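PDB 4ND2: lactate dehydrogenase, adjacent gene encodes predicted malate dehydrogenase from Cryptosporidium parvum, which probably catalyses the reversible NAD-dependent interconversion of (S)-lactate and pyruvate as a member of the lactate/malate dehydrogenase superfamily. Local coordinates for residues Arg4-Val9 with Ser71-Val76; Asp26-Val31 with Met243-Leu248; Ala80-Arg85 with Phe95-Ile100; Ala259-His264 with Met272-Ile277. One frame throughout, in Å; residues are numbered along the deposited sequence.

Contact 1 (Arg4-Val9 with Ser71-Val76); sequences RRKIAV and SGSDVV
Ile7 and Val75 run alongside each other on one face of the sheet, where strands 6-10 and 75-78 are parallel neighbours in the six-stranded Rossmann sheet of the NAD-binding domain. This end of the contact is the tightly packed one. Ile7 CG1 meets Val75 CB at 4.1 Å on the face that also receives Leu248 from helix 234-248, while Ala8 and Val76 pair on the other face, Ala8 CB lying 4.2 Å from Val76 CG2. Ala8 N donates to Val75 O over 2.8 Å. Just where the second strand begins, two successive amides converge on Lys6 O, Asp74 N firmly at 2.8 Å and Val75 N weakly.

The looser, more solvent-accessible side lies toward the N-terminal end of 4-9 and the exposed turn at Gly72; there pairing gives way to side-chain and water bonds. One water donates to both Arg4 O and Asp74 OD2, and the Arg4 side chain turns away to Thr58 O and Asp30 of its own chain and to Asp250 of the second subunit. Lys6, with CG anti to the backbone N (chi1 -177°) and its chain extended, runs past Ser73 so that NZ reaches Ser71 O, 2.7 Å away and in the carbonyl plane; Asp69 O takes a further bond from the ammonium. Asp74 folds back to the first strand, OD2 taking Lys6 N at 2.9 Å on its anti lone pair.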
loop_
_atom_site.group_PDB
_atom_site.type_symbol
_atom_site.label_atom_id
_atom_site.label_comp_id
_atom_site.label_asym_id
_atom_site.label_seq_id
_atom_site.Cartn_x
_atom_site.Cartn_y
_atom_site.Cartn_z
ATOM N N ARG A 4 7.620 12.587 -14.670
ATOM C CA ARG A 4 6.826 11.407 -14.363
ATOM C C ARG A 4 7.419 10.183 -15.050
ATOM O O ARG A 4 7.873 10.263 -16.193
ATOM C CB ARG A 4 5.378 11.590 -14.819
ATOM C CG ARG A 4 4.580 12.607 -14.019
ATOM C CD ARG A 4 3.098 12.455 -14.318
ATOM N NE ARG A 4 2.243 13.323 -13.510
ATOM C CZ ARG A 4 0.977 13.050 -13.184
ATOM N NH1 ARG A 4 0.394 11.919 -13.576
ATOM N NH2 ARG A 4 0.285 13.912 -12.444
ATOM N N ARG A 5 7.428 9.057 -14.344
ATOM C CA ARG A 5 7.817 7.788 -14.944
ATOM C C ARG A 5 6.750 7.377 -15.956
ATOM O O ARG A 5 5.567 7.663 -15.770
ATOM C CB ARG A 5 8.013 6.720 -13.869
ATOM C CG ARG A 5 9.276 6.950 -13.053
ATOM C CD ARG A 5 9.214 6.309 -11.678
ATOM N NE ARG A 5 10.491 6.441 -10.970
ATOM C CZ ARG A 5 10.699 6.092 -9.701
ATOM N NH1 ARG A 5 11.903 6.254 -9.158
ATOM N NH2 ARG A 5 9.716 5.587 -8.966
ATOM N N LYS A 6 7.182 6.725 -17.031
ATOM C CA LYS A 6 6.310 6.431 -18.166
ATOM C C LYS A 6 6.513 5.003 -18.667
ATOM O O LYS A 6 7.631 4.613 -19.017
ATOM C CB LYS A 6 6.588 7.429 -19.296
ATOM C CG LYS A 6 5.687 7.284 -20.510
ATOM C CD LYS A 6 5.954 8.382 -21.528
ATOM C CE LYS A 6 5.133 8.171 -22.791
ATOM N NZ LYS A 6 5.240 9.319 -23.730
ATOM N N ILE A 7 5.425 4.235 -18.692
ATOM C CA ILE A 7 5.433 2.874 -19.217
ATOM C C ILE A 7 4.552 2.797 -20.457
ATOM O O ILE A 7 3.389 3.200 -20.425
ATOM C CB ILE A 7 4.921 1.853 -18.178
ATOM C CG1 ILE A 7 5.821 1.865 -16.933
ATOM C CG2 ILE A 7 4.859 0.457 -18.791
ATOM C CD1 ILE A 7 5.342 0.969 -15.809
ATOM N N ALA A 8 5.113 2.280 -21.546
ATOM C CA ALA A 8 4.350 2.027 -22.765
ATOM C C ALA A 8 3.976 0.550 -22.826
ATOM O O ALA A 8 4.841 -0.320 -22.706
ATOM C CB ALA A 8 5.152 2.424 -23.994
ATOM N N VAL A 9 2.685 0.281 -22.991
ATOM C CA VAL A 9 2.176 -1.073 -23.135
ATOM C C VAL A 9 1.755 -1.278 -24.590
ATOM O O VAL A 9 0.758 -0.704 -25.044
ATOM C CB VAL A 9 0.983 -1.322 -22.188
ATOM C CG1 VAL A 9 0.449 -2.737 -22.352
ATOM C CG2 VAL A 9 1.393 -1.063 -20.744
ATOM N N SER A 71 7.071 8.031 -27.031
ATOM C CA SER A 71 8.303 8.799 -26.874
ATOM C C SER A 71 8.630 9.038 -25.402
ATOM O O SER A 71 7.748 9.369 -24.612
ATOM C CB SER A 71 8.177 10.147 -27.590
ATOM O OG SER A 71 9.376 10.888 -27.480
ATOM N N GLY A 72 9.899 8.859 -25.041
ATOM C CA GLY A 72 10.357 9.077 -23.668
ATOM C C GLY A 72 9.912 8.027 -22.658
ATOM O O GLY A 72 10.008 8.254 -21.451
ATOM N N SER A 73 9.433 6.879 -23.140
ATOM C CA SER A 73 9.011 5.795 -22.256
ATOM C C SER A 73 10.221 5.192 -21.548
ATOM O O SER A 73 11.235 4.896 -22.182
ATOM C CB SER A 73 8.270 4.704 -23.039
ATOM O OG SER A 73 7.002 5.159 -23.485
ATOM N N ASP A 74 10.110 5.023 -20.234
ATOM C CA ASP A 74 11.175 4.410 -19.439
ATOM C C ASP A 74 11.152 2.900 -19.605
ATOM O O ASP A 74 12.200 2.259 -19.674
ATOM C CB ASP A 74 11.011 4.761 -17.962
ATOM C CG ASP A 74 11.090 6.246 -17.710
ATOM O OD1 ASP A 74 12.169 6.830 -17.940
ATOM O OD2 ASP A 74 10.070 6.827 -17.290
ATOM N N VAL A 75 9.946 2.339 -19.653
ATOM C CA VAL A 75 9.756 0.909 -19.839
ATOM C C VAL A 75 8.771 0.674 -20.979
ATOM O O VAL A 75 7.776 1.390 -21.107
ATOM C CB VAL A 75 9.226 0.239 -18.551
ATOM C CG1 VAL A 75 9.009 -1.257 -18.758
ATOM C CG2 VAL A 75 10.182 0.485 -17.392
ATOM N N VAL A 76 9.067 -0.321 -21.809
ATOM C CA VAL A 76 8.155 -0.765 -22.853
ATOM C C VAL A 76 7.833 -2.231 -22.600
ATOM O O VAL A 76 8.739 -3.061 -22.535
ATOM C CB VAL A 76 8.767 -0.607 -24.258
ATOM C CG1 VAL A 76 7.837 -1.188 -25.319
ATOM C CG2 VAL A 76 9.060 0.859 -24.550
HETATM O O HOH W 1 10.408 9.640 -17.421
#

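Contact 2 (Asp26-Val31 with Met243-Leu248); sequences DNLADV and MAEAYL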
loop_
_atom_site.group_PDB
_atom_site.type_symbol
_atom_site.label_atom_id
_atom_site.label_comp_id
_atom_site.label_asym_id
_atom_site.label_seq_id
_atom_site.Cartn_x
_atom_site.Cartn_y
_atom_site.Cartn_z
ATOM N N ASP A 26 -1.153 1.339 -8.511
ATOM C CA ASP A 26 0.034 1.513 -7.661
ATOM C C ASP A 26 0.682 2.894 -7.801
ATOM O O ASP A 26 1.602 3.221 -7.053
ATOM C CB ASP A 26 1.087 0.447 -7.985
ATOM C CG ASP A 26 0.613 -0.968 -7.690
ATOM O OD1 ASP A 26 -0.328 -1.148 -6.888
ATOM O OD2 ASP A 26 1.191 -1.912 -8.264
ATOM N N ASN A 27 0.214 3.694 -8.763
ATOM C CA ASN A 27 0.856 4.963 -9.108
ATOM C C ASN A 27 2.353 4.781 -9.395
ATOM O O ASN A 27 3.180 5.612 -9.021
ATOM C CB ASN A 27 0.627 6.011 -8.010
ATOM C CG ASN A 27 1.004 7.422 -8.448
ATOM O OD1 ASN A 27 0.870 7.790 -9.616
ATOM N ND2 ASN A 27 1.473 8.218 -7.507
ATOM N N LEU A 28 2.686 3.680 -10.064
ATOM C CA LEU A 28 4.070 3.376 -10.435
ATOM C C LEU A 28 4.558 4.292 -11.558
ATOM O O LEU A 28 5.719 4.703 -11.578
ATOM C CB LEU A 28 4.183 1.912 -10.871
ATOM C CG LEU A 28 5.548 1.401 -11.335
ATOM C CD1 LEU A 28 6.565 1.471 -10.207
ATOM C CD2 LEU A 28 5.419 -0.020 -11.863
ATOM N N ALA A 29 3.667 4.594 -12.499
ATOM C CA ALA A 29 4.006 5.425 -13.649
ATOM C C ALA A 29 2.745 5.864 -14.383
ATOM O O ALA A 29 1.642 5.393 -14.089
ATOM C CB ALA A 29 4.912 4.653 -14.600
ATOM N N ASP A 30 2.921 6.781 -15.327
ATOM C CA ASP A 30 1.903 7.041 -16.340
ATOM C C ASP A 30 1.954 5.893 -17.335
ATOM O O ASP A 30 3.006 5.278 -17.529
ATOM C CB ASP A 30 2.172 8.356 -17.077
ATOM C CG ASP A 30 1.906 9.584 -16.222
ATOM O OD1 ASP A 30 1.249 9.482 -15.162
ATOM O OD2 ASP A 30 2.353 10.672 -16.634
ATOM N N VAL A 31 0.823 5.615 -17.974
ATOM C CA VAL A 31 0.721 4.506 -18.911
ATOM C C VAL A 31 0.238 4.982 -20.280
ATOM O O VAL A 31 -0.698 5.774 -20.370
ATOM C CB VAL A 31 -0.252 3.429 -18.390
ATOM C CG1 VAL A 31 -0.388 2.291 -19.395
ATOM C CG2 VAL A 31 0.214 2.903 -17.040
ATOM N N MET A 243 8.481 -6.769 -12.644
ATOM C CA MET A 243 9.716 -6.528 -13.395
ATOM C C MET A 243 9.922 -5.041 -13.686
ATOM O O MET A 243 11.039 -4.537 -13.578
ATOM C CB MET A 243 9.718 -7.332 -14.698
ATOM C CG MET A 243 9.771 -8.835 -14.475
ATOM S SD MET A 243 9.679 -9.801 -15.994
ATOM C CE MET A 243 11.224 -9.356 -16.778
ATOM N N ALA A 244 8.844 -4.347 -14.048
ATOM C CA ALA A 244 8.893 -2.902 -14.276
ATOM C C ALA A 244 9.262 -2.144 -12.999
ATOM O O ALA A 244 10.053 -1.199 -13.047
ATOM C CB ALA A 244 7.561 -2.401 -14.822
ATOM N N GLU A 245 8.682 -2.563 -11.871
ATOM C CA GLU A 245 9.012 -2.009 -10.551
ATOM C C GLU A 245 10.502 -2.111 -10.228
ATOM O O GLU A 245 11.105 -1.157 -9.734
ATOM C CB GLU A 245 8.261 -2.753 -9.446
ATOM C CG GLU A 245 6.780 -2.449 -9.310
ATOM C CD GLU A 245 6.113 -3.345 -8.280
ATOM O OE1 GLU A 245 6.834 -3.948 -7.456
ATOM O OE2 GLU A 245 4.869 -3.454 -8.291
ATOM N N ALA A 246 11.073 -3.288 -10.477
ATOM C CA ALA A 246 12.486 -3.541 -10.198
ATOM C C ALA A 246 13.388 -2.564 -10.944
ATOM O O ALA A 246 14.366 -2.064 -10.385
ATOM C CB ALA A 246 12.848 -4.973 -10.560
ATOM N N TYR A 247 13.051 -2.291 -12.202
ATOM C CA TYR A 247 13.801 -1.343 -13.015
ATOM C C TYR A 247 13.599 0.092 -12.529
ATOM O O TYR A 247 14.566 0.800 -12.259
ATOM C CB TYR A 247 13.400 -1.460 -14.492
ATOM C CG TYR A 247 14.151 -0.507 -15.394
ATOM C CD1 TYR A 247 15.446 -0.793 -15.814
ATOM C CD2 TYR A 247 13.572 0.686 -15.819
ATOM C CE1 TYR A 247 16.146 0.080 -16.630
ATOM C CE2 TYR A 247 14.263 1.564 -16.641
ATOM C CZ TYR A 247 15.548 1.257 -17.041
ATOM O OH TYR A 247 16.235 2.124 -17.857
ATOM N N LEU A 248 12.339 0.511 -12.421
ATOM C CA LEU A 248 12.007 1.901 -12.101
ATOM C C LEU A 248 12.459 2.330 -10.706
ATOM O O LEU A 248 12.805 3.490 -10.501
ATOM C CB LEU A 248 10.501 2.147 -12.259
ATOM C CG LEU A 248 9.966 2.098 -13.695
ATOM C CD1 LEU A 248 8.444 2.056 -13.710
ATOM C CD2 LEU A 248 10.472 3.283 -14.499
HETATM O O HOH W 2 3.678 -1.075 -9.011
HETATM O O HOH W 3 2.159 -4.595 -7.979
#
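Leu28 and Leu248 make the apolar part of this contact: Leu28 CG lies 3.8 Å from Leu248 CD1, a methyl that also comes within 4.5 Å of Ala29 CB. Leu28 CD2 meets Ala244 CB one turn back on the helix and rests 3.8 Å from Glu245 CG, the two side chains crossing at about a right angle. Through these contacts helix 234-248, from the C-terminal part of the chain, packs against the link between helix 14-26 and strand 30-34 of the Rossmann domain; that link opens with a Schellman motif at Asn27.

The polar part is bridged by water. Asp26 OD2 and Glu245 OE2 stand 4.0 Å apart with their carboxylate planes turned 68° from each other, and two waters each donate to both oxygens, which probably eases the repulsion between like charges. The other oxygens have cationic partners: Asp26 OD1 pairs with Lys25 of the third subunit, and Glu245 OE1 with Lys242 and Lys251.

Contact 3 (Ala80-Arg85 with Phe95-Ile100); sequences ASIPGR and FGNARI. With A3D (3-acetylpyridine adenine dinucleotide), chain C.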
loop_
_atom_site.group_PDB
_atom_site.type_symbol
_atom_site.label_atom_id
_atom_site.label_comp_id
_atom_site.label_asym_id
_atom_site.label_seq_id
_atom_site.Cartn_x
_atom_site.Cartn_y
_atom_site.Cartn_z
ATOM N N ALA A 80 1.782 -7.506 -27.735
ATOM C CA ALA A 80 1.128 -7.627 -29.039
ATOM C C ALA A 80 1.262 -9.037 -29.599
ATOM O O ALA A 80 2.327 -9.649 -29.517
ATOM C CB ALA A 80 1.705 -6.616 -30.017
ATOM N N SER A 81 0.173 -9.542 -30.169
ATOM C CA SER A 81 0.119 -10.914 -30.649
ATOM C C SER A 81 -1.015 -11.112 -31.644
ATOM O O SER A 81 -2.033 -10.417 -31.584
ATOM C CB SER A 81 -0.081 -11.865 -29.466
ATOM O OG SER A 81 -0.264 -13.205 -29.891
ATOM N N ILE A 82 -0.832 -12.072 -32.550
ATOM C CA ILE A 82 -1.903 -12.509 -33.447
ATOM C C ILE A 82 -3.011 -13.162 -32.615
ATOM O O ILE A 82 -2.738 -13.688 -31.539
ATOM C CB ILE A 82 -1.396 -13.487 -34.533
ATOM C CG1 ILE A 82 -0.902 -14.808 -33.921
ATOM C CG2 ILE A 82 -0.295 -12.834 -35.359
ATOM C CD1 ILE A 82 -0.486 -15.835 -34.952
ATOM N N PRO A 83 -4.259 -13.132 -33.108
ATOM C CA PRO A 83 -5.377 -13.607 -32.289
ATOM C C PRO A 83 -5.409 -15.123 -32.096
ATOM O O PRO A 83 -4.829 -15.862 -32.889
ATOM C CB PRO A 83 -6.611 -13.137 -33.069
ATOM C CG PRO A 83 -6.155 -13.025 -34.478
ATOM C CD PRO A 83 -4.707 -12.631 -34.423
ATOM N N GLY A 84 -6.081 -15.566 -31.037
ATOM C CA GLY A 84 -6.293 -16.988 -30.782
ATOM C C GLY A 84 -5.219 -17.594 -29.899
ATOM O O GLY A 84 -4.030 -17.348 -30.098
ATOM N N ARG A 85 -5.645 -18.388 -28.918
ATOM C CA ARG A 85 -4.716 -19.089 -28.031
ATOM C C ARG A 85 -3.996 -20.211 -28.779
ATOM O O ARG A 85 -4.512 -20.727 -29.772
ATOM C CB ARG A 85 -5.446 -19.675 -26.814
ATOM C CG ARG A 85 -6.594 -20.625 -27.141
ATOM C CD ARG A 85 -6.897 -21.574 -25.990
ATOM N NE ARG A 85 -5.858 -22.595 -25.838
ATOM C CZ ARG A 85 -5.946 -23.669 -25.055
ATOM N NH1 ARG A 85 -7.033 -23.897 -24.321
ATOM N NH2 ARG A 85 -4.932 -24.527 -25.002
ATOM N N PHE A 95 5.602 -17.542 -36.229
ATOM C CA PHE A 95 5.791 -16.806 -37.482
ATOM C C PHE A 95 5.070 -15.460 -37.473
ATOM O O PHE A 95 5.642 -14.444 -37.863
ATOM C CB PHE A 95 5.339 -17.643 -38.687
ATOM C CG PHE A 95 6.109 -18.929 -38.864
ATOM C CD1 PHE A 95 5.443 -20.140 -38.996
ATOM C CD2 PHE A 95 7.500 -18.929 -38.897
ATOM C CE1 PHE A 95 6.146 -21.325 -39.159
ATOM C CE2 PHE A 95 8.207 -20.110 -39.060
ATOM C CZ PHE A 95 7.530 -21.309 -39.190
ATOM N N GLY A 96 3.822 -15.459 -37.018
ATOM C CA GLY A 96 3.023 -14.239 -36.963
ATOM C C GLY A 96 3.554 -13.211 -35.979
ATOM O O GLY A 96 3.633 -12.025 -36.294
ATOM N N ASN A 97 3.927 -13.656 -34.784
ATOM C CA ASN A 97 4.387 -12.726 -33.750
ATOM C C ASN A 97 5.785 -12.178 -34.005
ATOM O O ASN A 97 6.081 -11.046 -33.624
ATOM C CB ASN A 97 4.285 -13.363 -32.364
ATOM C CG ASN A 97 2.845 -13.519 -31.908
ATOM O OD1 ASN A 97 1.922 -12.993 -32.534
ATOM N ND2 ASN A 97 2.645 -14.240 -30.816
ATOM N N ALA A 98 6.633 -12.960 -34.666
ATOM C CA ALA A 98 7.934 -12.459 -35.109
ATOM C C ALA A 98 7.756 -11.234 -36.008
ATOM O O ALA A 98 8.478 -10.245 -35.874
ATOM C CB ALA A 98 8.700 -13.542 -35.845
ATOM N N ARG A 99 6.784 -11.309 -36.914
ATOM C CA ARG A 99 6.476 -10.207 -37.822
ATOM C C ARG A 99 5.932 -8.982 -37.083
ATOM O O ARG A 99 6.288 -7.853 -37.409
ATOM C CB ARG A 99 5.482 -10.665 -38.897
ATOM C CG ARG A 99 6.052 -11.686 -39.878
ATOM C CD ARG A 99 7.186 -11.100 -40.705
ATOM N NE ARG A 99 6.782 -9.835 -41.324
ATOM C CZ ARG A 99 7.595 -8.814 -41.608
ATOM N NH1 ARG A 99 8.897 -8.865 -41.338
ATOM N NH2 ARG A 99 7.091 -7.719 -42.170
ATOM N N ILE A 100 5.081 -9.203 -36.087
ATOM C CA ILE A 100 4.593 -8.103 -35.253
ATOM C C ILE A 100 5.763 -7.397 -34.574
ATOM O O ILE A 100 5.849 -6.168 -34.598
ATOM C CB ILE A 100 3.576 -8.584 -34.195
ATOM C CG1 ILE A 100 2.259 -8.964 -34.874
ATOM C CG2 ILE A 100 3.327 -7.502 -33.147
ATOM C CD1 ILE A 100 1.277 -9.676 -33.970
HETATM P PA A3D C . -4.929 -10.636 -26.718
HETATM O O1A A3D C . -5.978 -10.415 -25.664
HETATM O O2A A3D C . -5.316 -11.281 -28.022
HETATM O O5B A3D C . -4.238 -9.228 -27.046
HETATM C C5B A3D C . -3.330 -9.053 -28.127
HETATM C C4B A3D C . -3.424 -7.601 -28.569
HETATM O O4B A3D C . -2.361 -7.296 -29.474
HETATM C C3B A3D C . -4.733 -7.293 -29.294
HETATM O O3B A3D C . -5.458 -6.255 -28.627
HETATM C C2B A3D C . -4.308 -6.868 -30.688
HETATM O O2B A3D C . -5.115 -5.831 -31.252
HETATM C C1B A3D C . -2.881 -6.407 -30.460
HETATM N N9A A3D C . -2.059 -6.404 -31.688
HETATM C C8A A3D C . -2.095 -7.272 -32.717
HETATM N N7A A3D C . -1.183 -6.922 -33.658
HETATM C C5A A3D C . -0.558 -5.814 -33.230
HETATM C C6A A3D C . 0.507 -4.924 -33.732
HETATM N N6A A3D C . 1.106 -5.156 -34.926
HETATM N N1A A3D C . 0.863 -3.874 -32.955
HETATM C C2A A3D C . 0.284 -3.621 -31.764
HETATM N N3A A3D C . -0.691 -4.392 -31.251
HETATM C C4A A3D C . -1.140 -5.479 -31.926
HETATM O O3 A3D C . -3.692 -11.495 -26.134
HETATM P PN A3D C . -3.230 -11.526 -24.584
HETATM O O1N A3D C . -4.122 -12.479 -23.840
HETATM O O2N A3D C . -3.056 -10.122 -24.073
HETATM O O5D A3D C . -1.768 -12.177 -24.725
HETATM C C5D A3D C . -0.747 -11.445 -25.395
HETATM C C4D A3D C . 0.489 -12.302 -25.642
HETATM O O4D A3D C . 1.093 -12.662 -24.394
HETATM C C3D A3D C . 0.192 -13.609 -26.373
HETATM O O3D A3D C . 1.183 -13.838 -27.375
HETATM C C2D A3D C . 0.305 -14.671 -25.304
HETATM O O2D A3D C . 0.710 -15.950 -25.800
HETATM C C1D A3D C . 1.368 -14.063 -24.407
HETATM N N1N A3D C . 1.390 -14.612 -23.052
HETATM C C2N A3D C . 2.574 -14.974 -22.538
HETATM C C3N A3D C . 2.662 -15.502 -21.258
HETATM C C7N A3D C . 3.985 -15.905 -20.682
HETATM O O7N A3D C . 3.998 -16.424 -19.584
HETATM C C8N A3D C . 5.254 -15.656 -21.438
HETATM C C4N A3D C . 1.503 -15.649 -20.507
HETATM C C5N A3D C . 0.290 -15.265 -21.057
HETATM C C6N A3D C . 0.259 -14.746 -22.344
#
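Asn97 OD1 accepts the backbone N-H of Ile82 over 2.9 Å, nearly straight at 167° and in the carbonyl plane. The other end of the same amide, ND2, donates to Ser81 OG at 3.2 Å, with the hydroxyl tilted 20° out of the amide plane, and also to Asn122 O. Held at both ends, the carboxamide is fixed in its rotation. Ser81 OG stands anti to its own N (chi1 175°), which turns it to the cofactor analogue, 3.0 Å from O3D of the ribose that carries the acetylpyridine; Ile82 O also lies near the hydroxyl. Ser81 N adds a weak bond to O4B of the adenosine ribose.

Apolar contacts line the adenine side. Ile100 CG2 touches Ala80 CB at 3.6 Å and approaches the adenine amino group N6A, while Ala80 CB lies 3.5 Å from adenine N3A. Ile82 CG2 packs over the bare backbone of Gly96 and against Ile100 CD1.

This is one wall of the dinucleotide pocket of the Rossmann domain: the loop leaving strand 75-78 runs between the cofactor analogue and helix 94-111, and Asn97 also touches Thr121 and Met127 of helix 124-135.

Contact 4 (Ala259-His264 with Met272-Ile277); sequences AFCSNH and MGVPTI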
loop_
_atom_site.group_PDB
_atom_site.type_symbol
_atom_site.label_atom_id
_atom_site.label_comp_id
_atom_site.label_asym_id
_atom_site.label_seq_id
_atom_site.Cartn_x
_atom_site.Cartn_y
_atom_site.Cartn_z
ATOM N N ALA A 259 16.750 -13.743 -20.124
ATOM C CA ALA A 259 17.822 -12.764 -20.286
ATOM C C ALA A 259 18.984 -13.359 -21.072
ATOM O O ALA A 259 19.110 -14.579 -21.184
ATOM C CB ALA A 259 18.304 -12.283 -18.929
ATOM N N PHE A 260 19.833 -12.486 -21.606
ATOM C CA PHE A 260 20.973 -12.911 -22.415
ATOM C C PHE A 260 22.087 -13.456 -21.520
ATOM O O PHE A 260 22.779 -12.697 -20.838
ATOM C CB PHE A 260 21.482 -11.752 -23.278
ATOM C CG PHE A 260 22.441 -12.175 -24.357
ATOM C CD1 PHE A 260 23.779 -11.804 -24.306
ATOM C CD2 PHE A 260 22.007 -12.949 -25.427
ATOM C CE1 PHE A 260 24.664 -12.193 -25.302
ATOM C CE2 PHE A 260 22.885 -13.342 -26.425
ATOM C CZ PHE A 260 24.215 -12.964 -26.362
ATOM N N CYS A 261 22.240 -14.779 -21.533
ATOM C CA CYS A 261 23.165 -15.487 -20.652
ATOM C C CYS A 261 24.432 -15.886 -21.413
ATOM O O CYS A 261 24.364 -16.669 -22.367
ATOM C CB CYS A 261 22.468 -16.725 -20.092
ATOM S SG CYS A 261 23.394 -17.592 -18.810
ATOM N N SER A 262 25.580 -15.357 -20.985
ATOM C CA SER A 262 26.840 -15.504 -21.734
ATOM C C SER A 262 27.964 -16.246 -21.003
ATOM O O SER A 262 28.773 -16.913 -21.648
ATOM C CB SER A 262 27.353 -14.128 -22.166
ATOM O OG SER A 262 26.528 -13.581 -23.177
ATOM N N ASN A 263 28.041 -16.119 -19.681
ATOM C CA ASN A 263 29.122 -16.752 -18.914
ATOM C C ASN A 263 28.609 -17.594 -17.749
ATOM O O ASN A 263 29.285 -17.731 -16.730
ATOM C CB ASN A 263 30.092 -15.684 -18.401
ATOM C CG ASN A 263 30.813 -14.959 -19.524
ATOM O OD1 ASN A 263 31.389 -15.587 -20.414
ATOM N ND2 ASN A 263 30.793 -13.631 -19.482
ATOM N N HIS A 264 27.413 -18.157 -17.909
ATOM C CA HIS A 264 26.781 -18.952 -16.859
ATOM C C HIS A 264 26.024 -20.123 -17.474
ATOM O O HIS A 264 25.671 -20.088 -18.652
ATOM C CB HIS A 264 25.809 -18.096 -16.036
ATOM C CG HIS A 264 26.329 -16.732 -15.697
ATOM N ND1 HIS A 264 27.059 -16.475 -14.557
ATOM C CD2 HIS A 264 26.218 -15.549 -16.346
ATOM C CE1 HIS A 264 27.376 -15.193 -14.517
ATOM N NE2 HIS A 264 26.878 -14.609 -15.593
ATOM N N MET A 272 17.521 -17.110 -22.319
ATOM C CA MET A 272 16.763 -18.152 -21.631
ATOM C C MET A 272 16.464 -17.751 -20.187
ATOM O O MET A 272 17.057 -16.811 -19.659
ATOM C CB MET A 272 17.524 -19.481 -21.658
ATOM C CG MET A 272 18.790 -19.509 -20.814
ATOM S SD MET A 272 19.540 -21.147 -20.764
ATOM C CE MET A 272 20.867 -20.870 -19.596
ATOM N N GLY A 273 15.548 -18.480 -19.558
ATOM C CA GLY A 273 15.169 -18.219 -18.175
ATOM C C GLY A 273 16.306 -18.458 -17.197
ATOM O O GLY A 273 16.811 -19.574 -17.087
ATOM N N VAL A 274 16.704 -17.400 -16.493
ATOM C CA VAL A 274 17.735 -17.475 -15.456
ATOM C C VAL A 274 17.418 -16.484 -14.338
ATOM O O VAL A 274 16.686 -15.520 -14.567
ATOM C CB VAL A 274 19.138 -17.141 -16.011
ATOM C CG1 VAL A 274 19.632 -18.247 -16.931
ATOM C CG2 VAL A 274 19.141 -15.796 -16.733
ATOM N N PRO A 275 17.976 -16.707 -13.129
ATOM C CA PRO A 275 17.834 -15.703 -12.071
ATOM C C PRO A 275 18.725 -14.485 -12.324
ATOM O O PRO A 275 19.951 -14.606 -12.321
ATOM C CB PRO A 275 18.265 -16.448 -10.794
ATOM C CG PRO A 275 18.503 -17.870 -11.188
ATOM C CD PRO A 275 18.731 -17.883 -12.666
ATOM N N THR A 276 18.106 -13.332 -12.562
ATOM C CA THR A 276 18.836 -12.097 -12.824
ATOM C C THR A 276 18.734 -11.153 -11.636
ATOM O O THR A 276 17.896 -11.340 -10.758
ATOM C CB THR A 276 18.265 -11.347 -14.045
ATOM O OG1 THR A 276 16.975 -10.812 -13.719
ATOM C CG2 THR A 276 18.145 -12.268 -15.251
ATOM N N ILE A 277 19.597 -10.142 -11.627
ATOM C CA ILE A 277 19.435 -8.978 -10.770
ATOM C C ILE A 277 18.999 -7.829 -11.677
ATOM O O ILE A 277 19.699 -7.505 -12.635
ATOM C CB ILE A 277 20.750 -8.589 -10.063
ATOM C CG1 ILE A 277 21.304 -9.768 -9.250
ATOM C CG2 ILE A 277 20.544 -7.369 -9.174
ATOM C CD1 ILE A 277 20.358 -10.299 -8.195
#
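Ala259 CB and Thr276 CG2 meet at 3.7 Å, with Val274 CG2 beside them at 4.2 Å from the same Ala259 methyl. Further along, Cys261 SG reaches two partners on the opposing strand, 4.2 Å from Met272 CE and 4.3 Å from Val274 CG1. The extended outer part of Met272 carries CE to the Cys261 sulfur. Ile286 of strand 284-286 and Val267 and Tyr265 of the connecting loop continue this apolar cluster.

These residues belong to a beta hairpin in the C-terminal domain, strands 253-261 and 270-279, which with strand 284-286 forms an antiparallel sheet. Over these short lengths 259-261 and 272-277 run at 85° to each other, consistent with a strong twist or bend, and Ala259 touches Val274 and Thr276, two and four places past its partner Met272.

Ala259 and Met272 themselves form a hydrogen-bonded antiparallel pair. Ala259 N donates to Met272 O at 3.1 Å, from well above the carbonyl plane (47° out of it), and Met272 N returns a bond to Ala259 O at 3.2 Å. At the far end of the apolar group Thr276 turns its hydroxyl to Val255 O.

How the contacts relate
Contacts 1 and 2 touch, their centres 9 Å apart: strands 6-10 and 30-34 are sheet neighbours, with Arg5 O 2.8 Å from Asp30 N and Ile7 N 2.9 Å from Asp30 O, and both contacts reach the second subunit. Contact 3 follows contact 1 along the chain, just beyond strand 75-78, with centres 23 Å apart, and is the one that touches the cofactor analogue; Val76 of contact 1 stays about 10 Å from it, side chain to ligand. Contact 4 lies in the C-terminal domain, where Met272 is about 9 Å, between side chains, from His177, the predicted proton acceptor. Helix 234-248 of contact 2 is followed, after a short link, by strand 253-261 of contact 4; nearest atoms are about 7 Å apart.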